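Teichoic acid biosynthesis protein F (Staphylococcus epidermidis, PDB 3L7I) takes part in teichoic acid biosynthesis and is a glycosyltransferase-like protein of the GT-B type, with two parallel beta sheets. Local coordinates at residues Y577-R582 and N598-V603; K449-D454 and S495-D500; L343-D348 and N432-Q437. All blocks are in the same frame, centred on the assembly; numbering follows the deposited sequence.

Contact 1. Residues Y577-R582 and N598-V603; sequences YVILLR and NFAIDV
Ile579 and Leu581 each use both of their backbone polar groups to pair with residues 599-603. Ile579 N donates to Phe599 O at 2.8 Å, and Ile601 N returns a bond of 3.1 Å to Ile579 O. The pattern repeats: Leu581 N reaches Ile601 O at 3.0 Å, almost straight with 174° at the hydrogen, and Val603 N closes the ladder on Leu581 O at 3.0 Å. Ile579 thus bonds the residues on either side of its register partner Ala600, and Leu581 those around Asp602, as in a parallel pair. The two strands belong to one beta-alpha-beta unit, connected through helix 585-588. Strand 600-602 is the outermost on its side of a six-stranded parallel sheet within this chain, and the other edge of strand 577-581 is bonded to strand 539-543.

Apolar contacts cover both faces. With its CG anti to the backbone N (chi1 172°), Phe599 lays its ring so that Ile579 CG2 sits over one face, 4.3 Å from the ring centroid, while Tyr577 O lies at the ring edge. The same Ile579 CG2 also meets Ala600 CB at 3.6 Å, and Leu569 of helix 566-573 touches both Ile579 and Phe599. On the opposite face Leu580 and Ile601 run side by side, Leu580 CD2 being 3.9 Å from Ile601 CG1, and Leu612 of helix 609-614 packs on Leu580.

The bent Arg582 side chain presents its guanidinium edge to Val603 O, with weak bonds from NE and NH2, while the carboxylate of Asp602 is held by Ser604 and Ser588.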
ATOM      1  N   TYR A 577      43.012  28.410 -50.798  1.00 65.72           N
ATOM      2  CA  TYR A 577      41.896  28.062 -49.923  1.00 63.75           C
ATOM      3  C   TYR A 577      42.278  27.555 -48.543  1.00 63.29           C
ATOM      4  O   TYR A 577      43.373  27.043 -48.293  1.00 64.26           O
ATOM      5  CB  TYR A 577      41.038  26.977 -50.569  1.00 62.74           C
ATOM      6  CG  TYR A 577      40.252  27.425 -51.766  1.00 62.94           C
ATOM      7  CD1 TYR A 577      38.977  27.960 -51.619  1.00 61.95           C
ATOM      8  CD2 TYR A 577      40.777  27.299 -53.053  1.00 64.42           C
ATOM      9  CE1 TYR A 577      38.254  28.367 -52.722  1.00 62.42           C
ATOM     10  CE2 TYR A 577      40.065  27.699 -54.157  1.00 65.95           C
ATOM     11  CZ  TYR A 577      38.800  28.233 -53.991  1.00 64.45           C
ATOM     12  OH  TYR A 577      38.076  28.639 -55.097  1.00 67.63           O
ATOM     13  N   VAL A 578      41.322  27.673 -47.646  1.00 62.00           N
ATOM     14  CA  VAL A 578      41.389  26.944 -46.411  1.00 61.47           C
ATOM     15  C   VAL A 578      40.075  26.151 -46.325  1.00 59.91           C
ATOM     16  O   VAL A 578      39.030  26.628 -46.784  1.00 59.24           O
ATOM     17  CB  VAL A 578      41.603  27.918 -45.270  1.00 61.99           C
ATOM     18  CG1 VAL A 578      40.281  28.273 -44.610  1.00 60.87           C
ATOM     19  CG2 VAL A 578      42.571  27.337 -44.302  1.00 62.78           C
ATOM     20  N   ILE A 579      40.102  24.934 -45.801  1.00 59.57           N
ATOM     21  CA  ILE A 579      38.862  24.144 -45.776  1.00 58.39           C
ATOM     22  C   ILE A 579      38.331  23.840 -44.360  1.00 57.92           C
ATOM     23  O   ILE A 579      39.067  23.308 -43.513  1.00 58.55           O
ATOM     24  CB  ILE A 579      39.011  22.845 -46.597  1.00 58.58           C
ATOM     25  CG1 ILE A 579      37.681  22.128 -46.709  1.00 57.64           C
ATOM     26  CG2 ILE A 579      40.072  21.922 -46.002  1.00 59.49           C
ATOM     27  CD1 ILE A 579      37.824  20.820 -47.498  1.00 58.16           C
ATOM     28  N   LEU A 580      37.075  24.198 -44.090  1.00 57.11           N
ATOM     29  CA  LEU A 580      36.490  23.932 -42.765  1.00 56.94           C
ATOM     30  C   LEU A 580      35.783  22.585 -42.734  1.00 56.54           C
ATOM     31  O   LEU A 580      34.846  22.360 -43.511  1.00 55.97           O
ATOM     32  CB  LEU A 580      35.517  25.035 -42.357  1.00 56.70           C
ATOM     33  CG  LEU A 580      36.028  26.465 -42.496  1.00 57.31           C
ATOM     34  CD1 LEU A 580      35.061  27.486 -41.933  1.00 57.43           C
ATOM     35  CD2 LEU A 580      37.374  26.564 -41.814  1.00 58.33           C
ATOM     36  N   LEU A 581      36.229  21.689 -41.857  1.00 57.11           N
ATOM     37  CA  LEU A 581      35.627  20.363 -41.755  1.00 57.11           C
ATOM     38  C   LEU A 581      34.603  20.313 -40.615  1.00 57.12           C
ATOM     39  O   LEU A 581      34.966  20.376 -39.427  1.00 57.87           O
ATOM     40  CB  LEU A 581      36.696  19.289 -41.537  1.00 58.12           C
ATOM     41  CG  LEU A 581      37.897  19.263 -42.476  1.00 58.63           C
ATOM     42  CD1 LEU A 581      38.873  18.166 -42.087  1.00 59.97           C
ATOM     43  CD2 LEU A 581      37.483  19.098 -43.938  1.00 58.17           C
ATOM     44  N   ARG A 582      33.326  20.199 -40.972  1.00 56.57           N
ATOM     45  CA  ARG A 582      32.271  20.068 -39.986  1.00 56.84           C
ATOM     46  C   ARG A 582      31.744  18.644 -39.952  1.00 57.31           C
ATOM     47  O   ARG A 582      30.857  18.287 -40.721  1.00 57.02           O
ATOM     48  CB  ARG A 582      31.140  21.048 -40.291  1.00 56.30           C
ATOM     49  CG  ARG A 582      29.912  20.846 -39.408  1.00 56.82           C
ATOM     50  CD  ARG A 582      29.296  22.156 -38.946  1.00 56.96           C
ATOM     51  NE  ARG A 582      29.812  22.515 -37.641  1.00 57.84           N
ATOM     52  CZ  ARG A 582      29.055  22.760 -36.580  1.00 58.82           C
ATOM     53  NH1 ARG A 582      27.727  22.733 -36.670  1.00 59.00           N
ATOM     54  NH2 ARG A 582      29.634  23.068 -35.427  1.00 59.86           N
ATOM     55  N   ASN A 598      46.602  25.068 -40.672  1.00 68.16           N
ATOM     56  CA  ASN A 598      46.382  26.293 -41.459  1.00 67.86           C
ATOM     57  C   ASN A 598      45.789  26.010 -42.826  1.00 66.57           C
ATOM     58  O   ASN A 598      45.593  26.930 -43.627  1.00 66.49           O
ATOM     59  CB  ASN A 598      47.680  27.084 -41.636  1.00 70.07           C
ATOM     60  CG  ASN A 598      48.198  27.645 -40.331  1.00 71.62           C
ATOM     61  OD1 ASN A 598      47.429  28.158 -39.515  1.00 71.04           O
ATOM     62  ND2 ASN A 598      49.511  27.557 -40.125  1.00 73.89           N
ATOM     63  N   PHE A 599      45.535  24.733 -43.105  1.00 65.89           N
ATOM     64  CA  PHE A 599      44.846  24.376 -44.334  1.00 64.78           C
ATOM     65  C   PHE A 599      43.465  23.824 -44.059  1.00 62.98           C
ATOM     66  O   PHE A 599      42.482  24.385 -44.511  1.00 61.86           O
ATOM     67  CB  PHE A 599      45.643  23.398 -45.205  1.00 65.84           C
ATOM     68  CG  PHE A 599      44.845  22.879 -46.370  1.00 64.89           C
ATOM     69  CD1 PHE A 599      44.216  23.765 -47.233  1.00 64.26           C
ATOM     70  CD2 PHE A 599      44.675  21.524 -46.569  1.00 64.85           C
ATOM     71  CE1 PHE A 599      43.463  23.308 -48.276  1.00 63.63           C
ATOM     72  CE2 PHE A 599      43.922  21.067 -47.607  1.00 64.23           C
ATOM     73  CZ  PHE A 599      43.316  21.957 -48.469  1.00 63.62           C
ATOM     74  N   ALA A 600      43.408  22.711 -43.332  1.00 62.97           N
ATOM     75  CA  ALA A 600      42.141  22.101 -42.930  1.00 61.63           C
ATOM     76  C   ALA A 600      41.929  22.248 -41.427  1.00 61.77           C
ATOM     77  O   ALA A 600      42.670  21.683 -40.622  1.00 62.97           O
ATOM     78  CB  ALA A 600      42.092  20.637 -43.344  1.00 61.78           C
ATOM     79  N   ILE A 601      40.919  23.029 -41.063  1.00 60.84           N
ATOM     80  CA  ILE A 601      40.637  23.342 -39.667  1.00 61.21           C
ATOM     81  C   ILE A 601      39.425  22.547 -39.221  1.00 60.40           C
ATOM     82  O   ILE A 601      38.414  22.521 -39.926  1.00 59.23           O
ATOM     83  CB  ILE A 601      40.243  24.827 -39.498  1.00 61.09           C
ATOM     84  CG1 ILE A 601      40.917  25.716 -40.560  1.00 61.39           C
ATOM     85  CG2 ILE A 601      40.471  25.282 -38.078  1.00 62.28           C
ATOM     86  CD1 ILE A 601      42.421  25.645 -40.586  1.00 62.91           C
ATOM     87  N   ASP A 602      39.493  21.919 -38.056  1.00 61.26           N
ATOM     88  CA  ASP A 602      38.336  21.179 -37.567  1.00 60.84           C
ATOM     89  C   ASP A 602      37.395  22.136 -36.891  1.00 60.61           C
ATOM     90  O   ASP A 602      37.782  22.862 -35.974  1.00 61.63           O
ATOM     91  CB  ASP A 602      38.735  20.086 -36.591  1.00 62.20           C
ATOM     92  CG  ASP A 602      37.575  19.195 -36.239  1.00 62.01           C
ATOM     93  OD1 ASP A 602      36.434  19.639 -36.437  1.00 60.99           O
ATOM     94  OD2 ASP A 602      37.793  18.053 -35.781  1.00 63.10           O
ATOM     95  N   VAL A 603      36.152  22.145 -37.339  1.00 59.53           N
ATOM     96  CA  VAL A 603      35.231  23.161 -36.891  1.00 59.43           C
ATOM     97  C   VAL A 603      33.935  22.525 -36.375  1.00 59.41           C
ATOM     98  O   VAL A 603      32.875  23.159 -36.346  1.00 59.16           O
ATOM     99  CB  VAL A 603      34.988  24.146 -38.036  1.00 58.49           C
ATOM    100  CG1 VAL A 603      34.008  23.574 -39.049  1.00 57.39           C
ATOM    101  CG2 VAL A 603      34.522  25.474 -37.514  1.00 58.96           C
TER

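Contact 2. Residues K449-D454 and S495-D500; sequences KRLAND and SAFWMD
Asn453 grips the C-terminal end of helix 487-496, where Phe497 is the first residue to leave helical geometry. Its backbone N donates to Ala496 O at 3.0 Å, although the position of that oxygen is less certain, and its side-chain ND2 donates to Ser495 O at 3.2 Å, with the acceptor lying in the amide plane. The loop thus supplies donors to carbonyls of the last helical residues. Ser495 OG adds a weak bond of 3.1 Å to Asp454 OD1; the other carboxylate oxygen, OD2, is bonded by Tyr655. Within the loop, Arg450 NE donates to Asp454 O at 3.1 Å, from above the carbonyl plane.

A CH-pi contact flanks these bonds: Asn453 CB lies over the six-membered ring of Trp498, 4.2 Å from its centroid, and the amide is inclined 34° to the indole. The apolar contacts fall to Leu451, which, with CG between its backbone N and carbonyl carbon (chi1 42°), divides its branches: CD1 touches Ala496 CB at 3.6 Å, and CD2 meets the Phe497 ring.

Around this turn from helix into loop, Phe472 of helix 465-476 touches Ala452 and Trp498, Leu482 of strand 481-484 backs Phe497, and Trp443 and Trp479 meet the Phe497 ring edge-to-face.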
ATOM      1  N   LYS A 449      15.322  14.177 -46.091  1.00 60.61           N
ATOM      2  CA  LYS A 449      14.983  12.794 -45.800  1.00 59.98           C
ATOM      3  C   LYS A 449      13.561  12.670 -45.215  1.00 59.78           C
ATOM      4  O   LYS A 449      13.116  13.520 -44.440  1.00 59.56           O
ATOM      5  CB  LYS A 449      16.019  12.182 -44.831  1.00 58.95           C
ATOM      6  CG  LYS A 449      17.451  12.044 -45.394  1.00 59.58           C
ATOM      7  CD  LYS A 449      18.523  12.059 -44.280  1.00 59.01           C
ATOM      8  CE  LYS A 449      19.955  11.760 -44.793  1.00 60.00           C
ATOM      9  NZ  LYS A 449      20.305  10.274 -44.771  1.00 60.55           N
ATOM     10  N   ARG A 450      12.856  11.604 -45.578  1.00 73.73           N
ATOM     11  CA  ARG A 450      11.522  11.354 -45.040  1.00 73.82           C
ATOM     12  C   ARG A 450      11.553  11.126 -43.532  1.00 72.35           C
ATOM     13  O   ARG A 450      12.413  10.402 -43.029  1.00 71.45           O
ATOM     14  CB  ARG A 450      10.882  10.140 -45.723  1.00 74.72           C
ATOM     15  CG  ARG A 450      10.762  10.251 -47.225  1.00 76.44           C
ATOM     16  CD  ARG A 450      10.074   9.022 -47.815  1.00 77.55           C
ATOM     17  NE  ARG A 450       8.613   9.101 -47.720  1.00 78.70           N
ATOM     18  CZ  ARG A 450       7.826   9.649 -48.647  1.00 80.78           C
ATOM     19  NH1 ARG A 450       8.354  10.173 -49.760  1.00 81.81           N
ATOM     20  NH2 ARG A 450       6.508   9.670 -48.459  1.00 81.50           N
ATOM     21  N   LEU A 451      10.603  11.727 -42.818  1.00 57.80           N
ATOM     22  CA  LEU A 451      10.531  11.604 -41.351  1.00 56.96           C
ATOM     23  C   LEU A 451       9.119  11.442 -40.799  1.00 57.01           C
ATOM     24  O   LEU A 451       8.142  11.827 -41.443  1.00 57.47           O
ATOM     25  CB  LEU A 451      11.183  12.811 -40.650  1.00 55.86           C
ATOM     26  CG  LEU A 451      10.962  14.236 -41.171  1.00 55.61           C
ATOM     27  CD1 LEU A 451       9.732  14.359 -42.042  1.00 56.33           C
ATOM     28  CD2 LEU A 451      10.892  15.182 -40.009  1.00 54.71           C
ATOM     29  N   ALA A 452       9.025  10.905 -39.587  1.00 56.61           N
ATOM     30  CA  ALA A 452       7.753  10.821 -38.871  1.00 56.59           C
ATOM     31  C   ALA A 452       6.719   9.959 -39.624  1.00 57.84           C
ATOM     32  O   ALA A 452       6.981   8.794 -39.912  1.00 58.67           O
ATOM     33  CB  ALA A 452       7.216  12.210 -38.584  1.00 55.92           C
ATOM     34  N   ASN A 453       5.550  10.517 -39.933  1.00 58.80           N
ATOM     35  CA  ASN A 453       4.504   9.754 -40.608  1.00 60.23           C
ATOM     36  C   ASN A 453       4.990   9.085 -41.913  1.00 61.83           C
ATOM     37  O   ASN A 453       4.501   8.019 -42.327  1.00 63.29           O
ATOM     38  CB  ASN A 453       3.330  10.671 -40.918  1.00 60.59           C
ATOM     39  CG  ASN A 453       2.011   9.943 -40.897  1.00 61.86           C
ATOM     40  OD1 ASN A 453       1.944   8.761 -40.551  1.00 62.20           O
ATOM     41  ND2 ASN A 453       0.944  10.649 -41.253  1.00 62.91           N
ATOM     42  N   ASP A 454       5.977   9.716 -42.536  1.00 60.23           N
ATOM     43  CA  ASP A 454       6.350   9.406 -43.903  1.00 61.32           C
ATOM     44  C   ASP A 454       7.371   8.298 -44.012  1.00 61.82           C
ATOM     45  O   ASP A 454       7.578   7.772 -45.099  1.00 63.05           O
ATOM     46  CB  ASP A 454       6.845  10.664 -44.618  1.00 60.85           C
ATOM     47  CG  ASP A 454       5.721  11.652 -44.889  1.00 61.00           C
ATOM     48  OD1 ASP A 454       4.563  11.299 -44.562  1.00 61.52           O
ATOM     49  OD2 ASP A 454       5.978  12.762 -45.431  1.00 60.74           O
ATOM     50  N   SER A 495       1.646  16.655 -43.731  1.00 65.71           N
ATOM     51  CA  SER A 495       1.552  15.201 -43.798  1.00 65.88           C
ATOM     52  C   SER A 495       2.424  14.472 -42.757  1.00 64.10           C
ATOM     53  O   SER A 495       1.954  13.578 -42.052  1.00 64.21           O
ATOM     54  CB  SER A 495       1.951  14.736 -45.211  1.00 66.88           C
ATOM     55  OG  SER A 495       2.382  13.375 -45.240  1.00 66.68           O
ATOM     56  N   ALA A 496       3.697  14.858 -42.685  1.00 62.71           N
ATOM     57  CA  ALA A 496       4.709  14.142 -41.908  1.00 61.32           C
ATOM     58  C   ALA A 496       4.561  14.329 -40.403  1.00 60.38           C
ATOM     59  O   ALA A 496       5.026  13.496 -39.613  1.00 59.77           O
ATOM     60  CB  ALA A 496       6.112  14.557 -42.349  1.00 60.39           C
ATOM     61  N   PHE A 497       3.917  15.426 -40.013  1.00 60.51           N
ATOM     62  CA  PHE A 497       3.756  15.748 -38.607  1.00 59.83           C
ATOM     63  C   PHE A 497       2.301  15.802 -38.165  1.00 60.99           C
ATOM     64  O   PHE A 497       2.016  16.239 -37.055  1.00 60.73           O
ATOM     65  CB  PHE A 497       4.403  17.098 -38.296  1.00 59.01           C
ATOM     66  CG  PHE A 497       5.903  17.077 -38.285  1.00 57.76           C
ATOM     67  CD1 PHE A 497       6.627  18.218 -38.637  1.00 57.40           C
ATOM     68  CD2 PHE A 497       6.590  15.929 -37.920  1.00 57.18           C
ATOM     69  CE1 PHE A 497       8.026  18.208 -38.623  1.00 56.39           C
ATOM     70  CE2 PHE A 497       7.973  15.905 -37.903  1.00 56.25           C
ATOM     71  CZ  PHE A 497       8.697  17.038 -38.251  1.00 55.81           C
ATOM     72  N   TRP A 498       1.384  15.368 -39.024  1.00 62.44           N
ATOM     73  CA  TRP A 498      -0.036  15.451 -38.707  1.00 63.83           C
ATOM     74  C   TRP A 498      -0.373  16.875 -38.254  1.00 63.94           C
ATOM     75  O   TRP A 498      -0.856  17.066 -37.130  1.00 63.95           O
ATOM     76  CB  TRP A 498      -0.402  14.483 -37.561  1.00 63.79           C
ATOM     77  CG  TRP A 498       0.025  13.021 -37.699  1.00 63.75           C
ATOM     78  CD1 TRP A 498      -0.687  12.001 -38.283  1.00 65.20           C
ATOM     79  CD2 TRP A 498       1.237  12.425 -37.213  1.00 62.48           C
ATOM     80  NE1 TRP A 498       0.018  10.828 -38.212  1.00 64.93           N
ATOM     81  CE2 TRP A 498       1.197  11.055 -37.556  1.00 63.30           C
ATOM     82  CE3 TRP A 498       2.358  12.922 -36.534  1.00 60.95           C
ATOM     83  CZ2 TRP A 498       2.227  10.175 -37.244  1.00 62.72           C
ATOM     84  CZ3 TRP A 498       3.387  12.042 -36.215  1.00 60.32           C
ATOM     85  CH2 TRP A 498       3.308  10.680 -36.567  1.00 61.24           C
ATOM     86  N   MET A 499      -0.102  17.876 -39.083  1.00 66.40           N
ATOM     87  CA  MET A 499      -0.324  19.266 -38.668  1.00 64.53           C
ATOM     88  C   MET A 499      -1.432  19.935 -39.473  1.00 66.96           C
ATOM     89  O   MET A 499      -1.684  19.562 -40.614  1.00 69.43           O
ATOM     90  CB  MET A 499       0.962  20.082 -38.814  1.00 63.32           C
ATOM     91  CG  MET A 499       2.029  19.756 -37.800  1.00 61.45           C
ATOM     92  SD  MET A 499       1.737  20.629 -36.254  1.00 61.32           S
ATOM     93  CE  MET A 499       1.042  22.126 -36.916  1.00 63.04           C
ATOM     94  N   ASP A 500      -2.096  20.924 -38.886  1.00 79.93           N
ATOM     95  CA  ASP A 500      -3.020  21.747 -39.652  1.00 82.04           C
ATOM     96  C   ASP A 500      -2.216  22.884 -40.251  1.00 79.98           C
ATOM     97  O   ASP A 500      -1.272  23.350 -39.629  1.00 77.16           O
ATOM     98  CB  ASP A 500      -4.113  22.331 -38.754  1.00 83.46           C
ATOM     99  CG  ASP A 500      -4.851  21.273 -37.948  1.00 85.68           C
ATOM    100  OD1 ASP A 500      -5.306  20.264 -38.540  1.00 88.46           O
ATOM    101  OD2 ASP A 500      -4.990  21.469 -36.719  1.00 85.29           O
TER

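Contact 3. Residues L343-D348 and N432-Q437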
ATOM      1  N   LEU A 343       2.459  15.463 -10.023  1.00 57.49           N
ATOM      2  CA  LEU A 343       1.426  15.533  -8.998  1.00 58.35           C
ATOM      3  C   LEU A 343       0.880  16.919  -8.780  1.00 59.01           C
ATOM      4  O   LEU A 343      -0.321  17.094  -8.601  1.00 59.57           O
ATOM      5  CB  LEU A 343       1.937  14.998  -7.655  1.00 58.97           C
ATOM      6  CG  LEU A 343       1.576  13.540  -7.366  1.00 59.01           C
ATOM      7  CD1 LEU A 343       2.133  13.097  -6.033  1.00 59.76           C
ATOM      8  CD2 LEU A 343       0.074  13.373  -7.416  1.00 59.34           C
ATOM      9  N   THR A 344       1.767  17.901  -8.769  1.00 59.12           N
ATOM     10  CA  THR A 344       1.374  19.234  -8.339  1.00 60.09           C
ATOM     11  C   THR A 344       1.225  20.157  -9.532  1.00 59.81           C
ATOM     12  O   THR A 344       1.056  21.367  -9.374  1.00 60.65           O
ATOM     13  CB  THR A 344       2.388  19.836  -7.334  1.00 60.86           C
ATOM     14  OG1 THR A 344       3.627  20.118  -8.004  1.00 60.29           O
ATOM     15  CG2 THR A 344       2.634  18.875  -6.160  1.00 61.22           C
ATOM     16  N   ASP A 345       1.288  19.592 -10.729  1.00 61.49           N
ATOM     17  CA  ASP A 345       1.205  20.422 -11.913  1.00 62.44           C
ATOM     18  C   ASP A 345      -0.221  20.873 -12.145  1.00 64.64           C
ATOM     19  O   ASP A 345      -1.035  20.126 -12.656  1.00 64.42           O
ATOM     20  CB  ASP A 345       1.738  19.693 -13.140  1.00 60.60           C
ATOM     21  CG  ASP A 345       1.772  20.583 -14.357  1.00 60.59           C
ATOM     22  OD1 ASP A 345       2.083  21.785 -14.195  1.00 61.68           O
ATOM     23  OD2 ASP A 345       1.477  20.086 -15.470  1.00 59.59           O
ATOM     24  N   LYS A 346      -0.508  22.109 -11.767  1.00 76.71           N
ATOM     25  CA  LYS A 346      -1.844  22.667 -11.873  1.00 79.43           C
ATOM     26  C   LYS A 346      -1.811  23.763 -12.907  1.00 81.20           C
ATOM     27  O   LYS A 346      -0.792  24.410 -13.096  1.00 80.20           O
ATOM     28  CB  LYS A 346      -2.277  23.248 -10.518  1.00 81.37           C
ATOM     29  CG  LYS A 346      -1.746  22.442  -9.339  1.00 79.48           C
ATOM     30  CD  LYS A 346      -2.168  22.959  -7.966  1.00 81.35           C
ATOM     31  CE  LYS A 346      -1.720  21.953  -6.886  1.00 79.33           C
ATOM     32  NZ  LYS A 346      -2.257  22.280  -5.529  1.00 80.97           N
ATOM     33  N   GLU A 347      -2.930  23.986 -13.571  1.00 72.18           N
ATOM     34  CA  GLU A 347      -3.021  25.097 -14.500  1.00 72.05           C
ATOM     35  C   GLU A 347      -2.750  26.444 -13.815  1.00 75.67           C
ATOM     36  O   GLU A 347      -2.425  27.428 -14.471  1.00 75.97           O
ATOM     37  CB  GLU A 347      -4.379  25.098 -15.195  1.00 71.72           C
ATOM     38  CG  GLU A 347      -4.314  25.572 -16.631  1.00 69.78           C
ATOM     39  CD  GLU A 347      -5.526  25.159 -17.465  1.00 68.93           C
ATOM     40  OE1 GLU A 347      -6.306  26.062 -17.860  1.00 69.82           O
ATOM     41  OE2 GLU A 347      -5.700  23.944 -17.736  1.00 67.79           O
ATOM     42  N   ASP A 348      -2.858  26.486 -12.492  1.00 89.67           N
ATOM     43  CA  ASP A 348      -2.646  27.734 -11.750  1.00 92.17           C
ATOM     44  C   ASP A 348      -1.173  28.122 -11.575  1.00 90.75           C
ATOM     45  O   ASP A 348      -0.873  29.202 -11.075  1.00 92.90           O
ATOM     46  CB  ASP A 348      -3.312  27.664 -10.368  1.00 93.41           C
ATOM     47  CG  ASP A 348      -4.723  28.244 -10.355  1.00 97.29           C
ATOM     48  OD1 ASP A 348      -4.944  29.275 -11.036  1.00100.15           O
ATOM     49  OD2 ASP A 348      -5.603  27.679  -9.646  1.00 97.75           O
ATOM     50  N   ASN A 432       4.108  18.288 -19.213  1.00 53.82           N
ATOM     51  CA  ASN A 432       2.670  18.500 -19.406  1.00 54.26           C
ATOM     52  C   ASN A 432       2.318  19.803 -20.089  1.00 54.64           C
ATOM     53  O   ASN A 432       2.328  20.858 -19.450  1.00 55.21           O
ATOM     54  CB  ASN A 432       1.949  18.481 -18.058  1.00 54.88           C
ATOM     55  CG  ASN A 432       1.909  17.108 -17.441  1.00 54.73           C
ATOM     56  OD1 ASN A 432       1.670  16.097 -18.135  1.00 54.45           O
ATOM     57  ND2 ASN A 432       2.146  17.049 -16.128  1.00 55.06           N
ATOM     58  N   LYS A 433       1.972  19.750 -21.368  1.00 54.49           N
ATOM     59  CA  LYS A 433       1.621  20.984 -22.066  1.00 54.99           C
ATOM     60  C   LYS A 433       0.147  21.314 -21.893  1.00 55.89           C
ATOM     61  O   LYS A 433      -0.715  20.734 -22.563  1.00 56.03           O
ATOM     62  CB  LYS A 433       1.981  20.941 -23.546  1.00 54.60           C
ATOM     63  CG  LYS A 433       2.347  22.314 -24.042  1.00 54.98           C
ATOM     64  CD  LYS A 433       1.498  22.714 -25.230  1.00 55.48           C
ATOM     65  CE  LYS A 433       0.005  22.737 -24.926  1.00 56.33           C
ATOM     66  NZ  LYS A 433      -0.659  23.860 -25.630  1.00 57.32           N
ATOM     67  N   LYS A 434      -0.147  22.237 -20.985  1.00 56.66           N
ATOM     68  CA  LYS A 434      -1.532  22.517 -20.645  1.00 57.68           C
ATOM     69  C   LYS A 434      -2.168  23.553 -21.594  1.00 58.52           C
ATOM     70  O   LYS A 434      -1.444  24.272 -22.316  1.00 58.39           O
ATOM     71  CB  LYS A 434      -1.620  22.999 -19.208  1.00 58.34           C
ATOM     72  CG  LYS A 434      -0.538  22.482 -18.321  1.00 57.67           C
ATOM     73  CD  LYS A 434      -0.590  23.268 -17.028  1.00 58.61           C
ATOM     74  CE  LYS A 434       0.582  22.953 -16.129  1.00 58.19           C
ATOM     75  NZ  LYS A 434       1.830  23.703 -16.442  1.00 58.04           N
ATOM     76  N   GLU A 435      -3.508  23.604 -21.578  1.00 79.41           N
ATOM     77  CA  GLU A 435      -4.326  24.524 -22.375  1.00 80.03           C
ATOM     78  C   GLU A 435      -3.818  25.937 -22.170  1.00 80.77           C
ATOM     79  O   GLU A 435      -3.853  26.795 -23.044  1.00 80.62           O
ATOM     80  CB  GLU A 435      -5.759  24.466 -21.852  1.00 82.17           C
ATOM     81  CG  GLU A 435      -6.836  24.420 -22.911  1.00 82.64           C
ATOM     82  CD  GLU A 435      -7.106  22.993 -23.390  1.00 82.49           C
ATOM     83  OE1 GLU A 435      -7.306  22.097 -22.524  1.00 83.26           O
ATOM     84  OE2 GLU A 435      -7.120  22.767 -24.633  1.00 82.00           O
ATOM     85  N   ASN A 436      -3.366  26.135 -20.948  1.00 61.33           N
ATOM     86  CA  ASN A 436      -2.853  27.360 -20.408  1.00 62.13           C
ATOM     87  C   ASN A 436      -1.608  27.873 -21.131  1.00 61.56           C
ATOM     88  O   ASN A 436      -1.375  29.077 -21.191  1.00 62.55           O
ATOM     89  CB  ASN A 436      -2.462  27.029 -18.976  1.00 61.97           C
ATOM     90  CG  ASN A 436      -2.724  28.148 -18.037  1.00 65.66           C
ATOM     91  OD1 ASN A 436      -3.530  29.023 -18.328  1.00 67.27           O
ATOM     92  ND2 ASN A 436      -2.056  28.139 -16.890  1.00 67.51           N
ATOM     93  N   GLN A 437      -0.805  26.950 -21.666  1.00 60.11           N
ATOM     94  CA  GLN A 437       0.539  27.251 -22.185  1.00 59.46           C
ATOM     95  C   GLN A 437       0.643  27.184 -23.722  1.00 59.05           C
ATOM     96  O   GLN A 437      -0.098  26.440 -24.384  1.00 58.80           O
ATOM     97  CB  GLN A 437       1.561  26.296 -21.541  1.00 58.31           C
ATOM     98  CG  GLN A 437       1.468  26.220 -20.010  1.00 58.73           C
ATOM     99  CD  GLN A 437       2.307  25.096 -19.389  1.00 57.71           C
ATOM    100  OE1 GLN A 437       1.928  23.928 -19.425  1.00 57.05           O
ATOM    101  NE2 GLN A 437       3.428  25.461 -18.777  1.00 57.77           N
TER
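Asp345 and Lys434 are brought together from opposite directions by their torsions: the aspartate carries its CG on the far side from the backbone N (chi1 -175°), and the lysine, extended as far as CE, turns at chi4 (83°) to set NZ beside the carboxylate. The result is a salt bridge of 3.0 Å between Asp345 OD1 and Lys434 NZ, although OD1 is modelled too near an adjacent atom and its position is therefore doubtful. Both charged groups have further partners in the same neighbourhood, since Ser416 OG bonds Asp345 OD1 and Lys434 NZ donates to Ser416 O.

The second carboxylate oxygen serves Asn432. Asn432 ND2 donates to Asp345 OD2 at 3.2 Å on the anti side but tilted out of the carboxylate plane, with a bent angle of 138° at the hydrogen. The planes of amide and carboxylate are almost parallel, and the two side chains run past one another in opposite senses. One carboxylate therefore joins both Asn432 and Lys434 to segment 343-348.

Further along, the Glu347 side chain lies across that of Asn436, its CG 3.3 Å from Asn436 CB. Glu347 OE2 is 5.4 Å from Glu435 OE1, so two probably negative groups lie near each other on the exposed surface.

Residues 434-437 form a type I beta turn, closed by Gln437 N donating to Lys434 O at 2.8 Å. Gln437 OE1 accepts Lys434 N at 3.1 Å on a lone pair, bracing the residue that bears the salt bridge.

The turn leads directly into strand 438-441. Gln437 NE2 bonds the carbonyls of Tyr415 and Ala418, where helix 409-417 passes into strand 418-423, while Leu343, in the same segment as Asp345 but not touching 432-437, packs on helix 316-331.

Contacts 3, 2 and 1 follow in that order along the chain. Contacts 3 and 2, with centres about 27 Å apart, both border the seven-stranded parallel sheet: residues 432-437 run into strand 438-441, and the loop holding 449-454 comes after that strand. Contact 1 lies at the edge of the six-stranded sheet, its centre about 36 Å from that of contact 2 and about 48 Å from that of contact 3, on the opposite side of the chain's centre. Contact 2 also meets Tyr655, from the loop between strands 637-640 and 666-667 of the second sheet, so it lies where the two sheet regions approach, consistent with a two-domain GT-B fold.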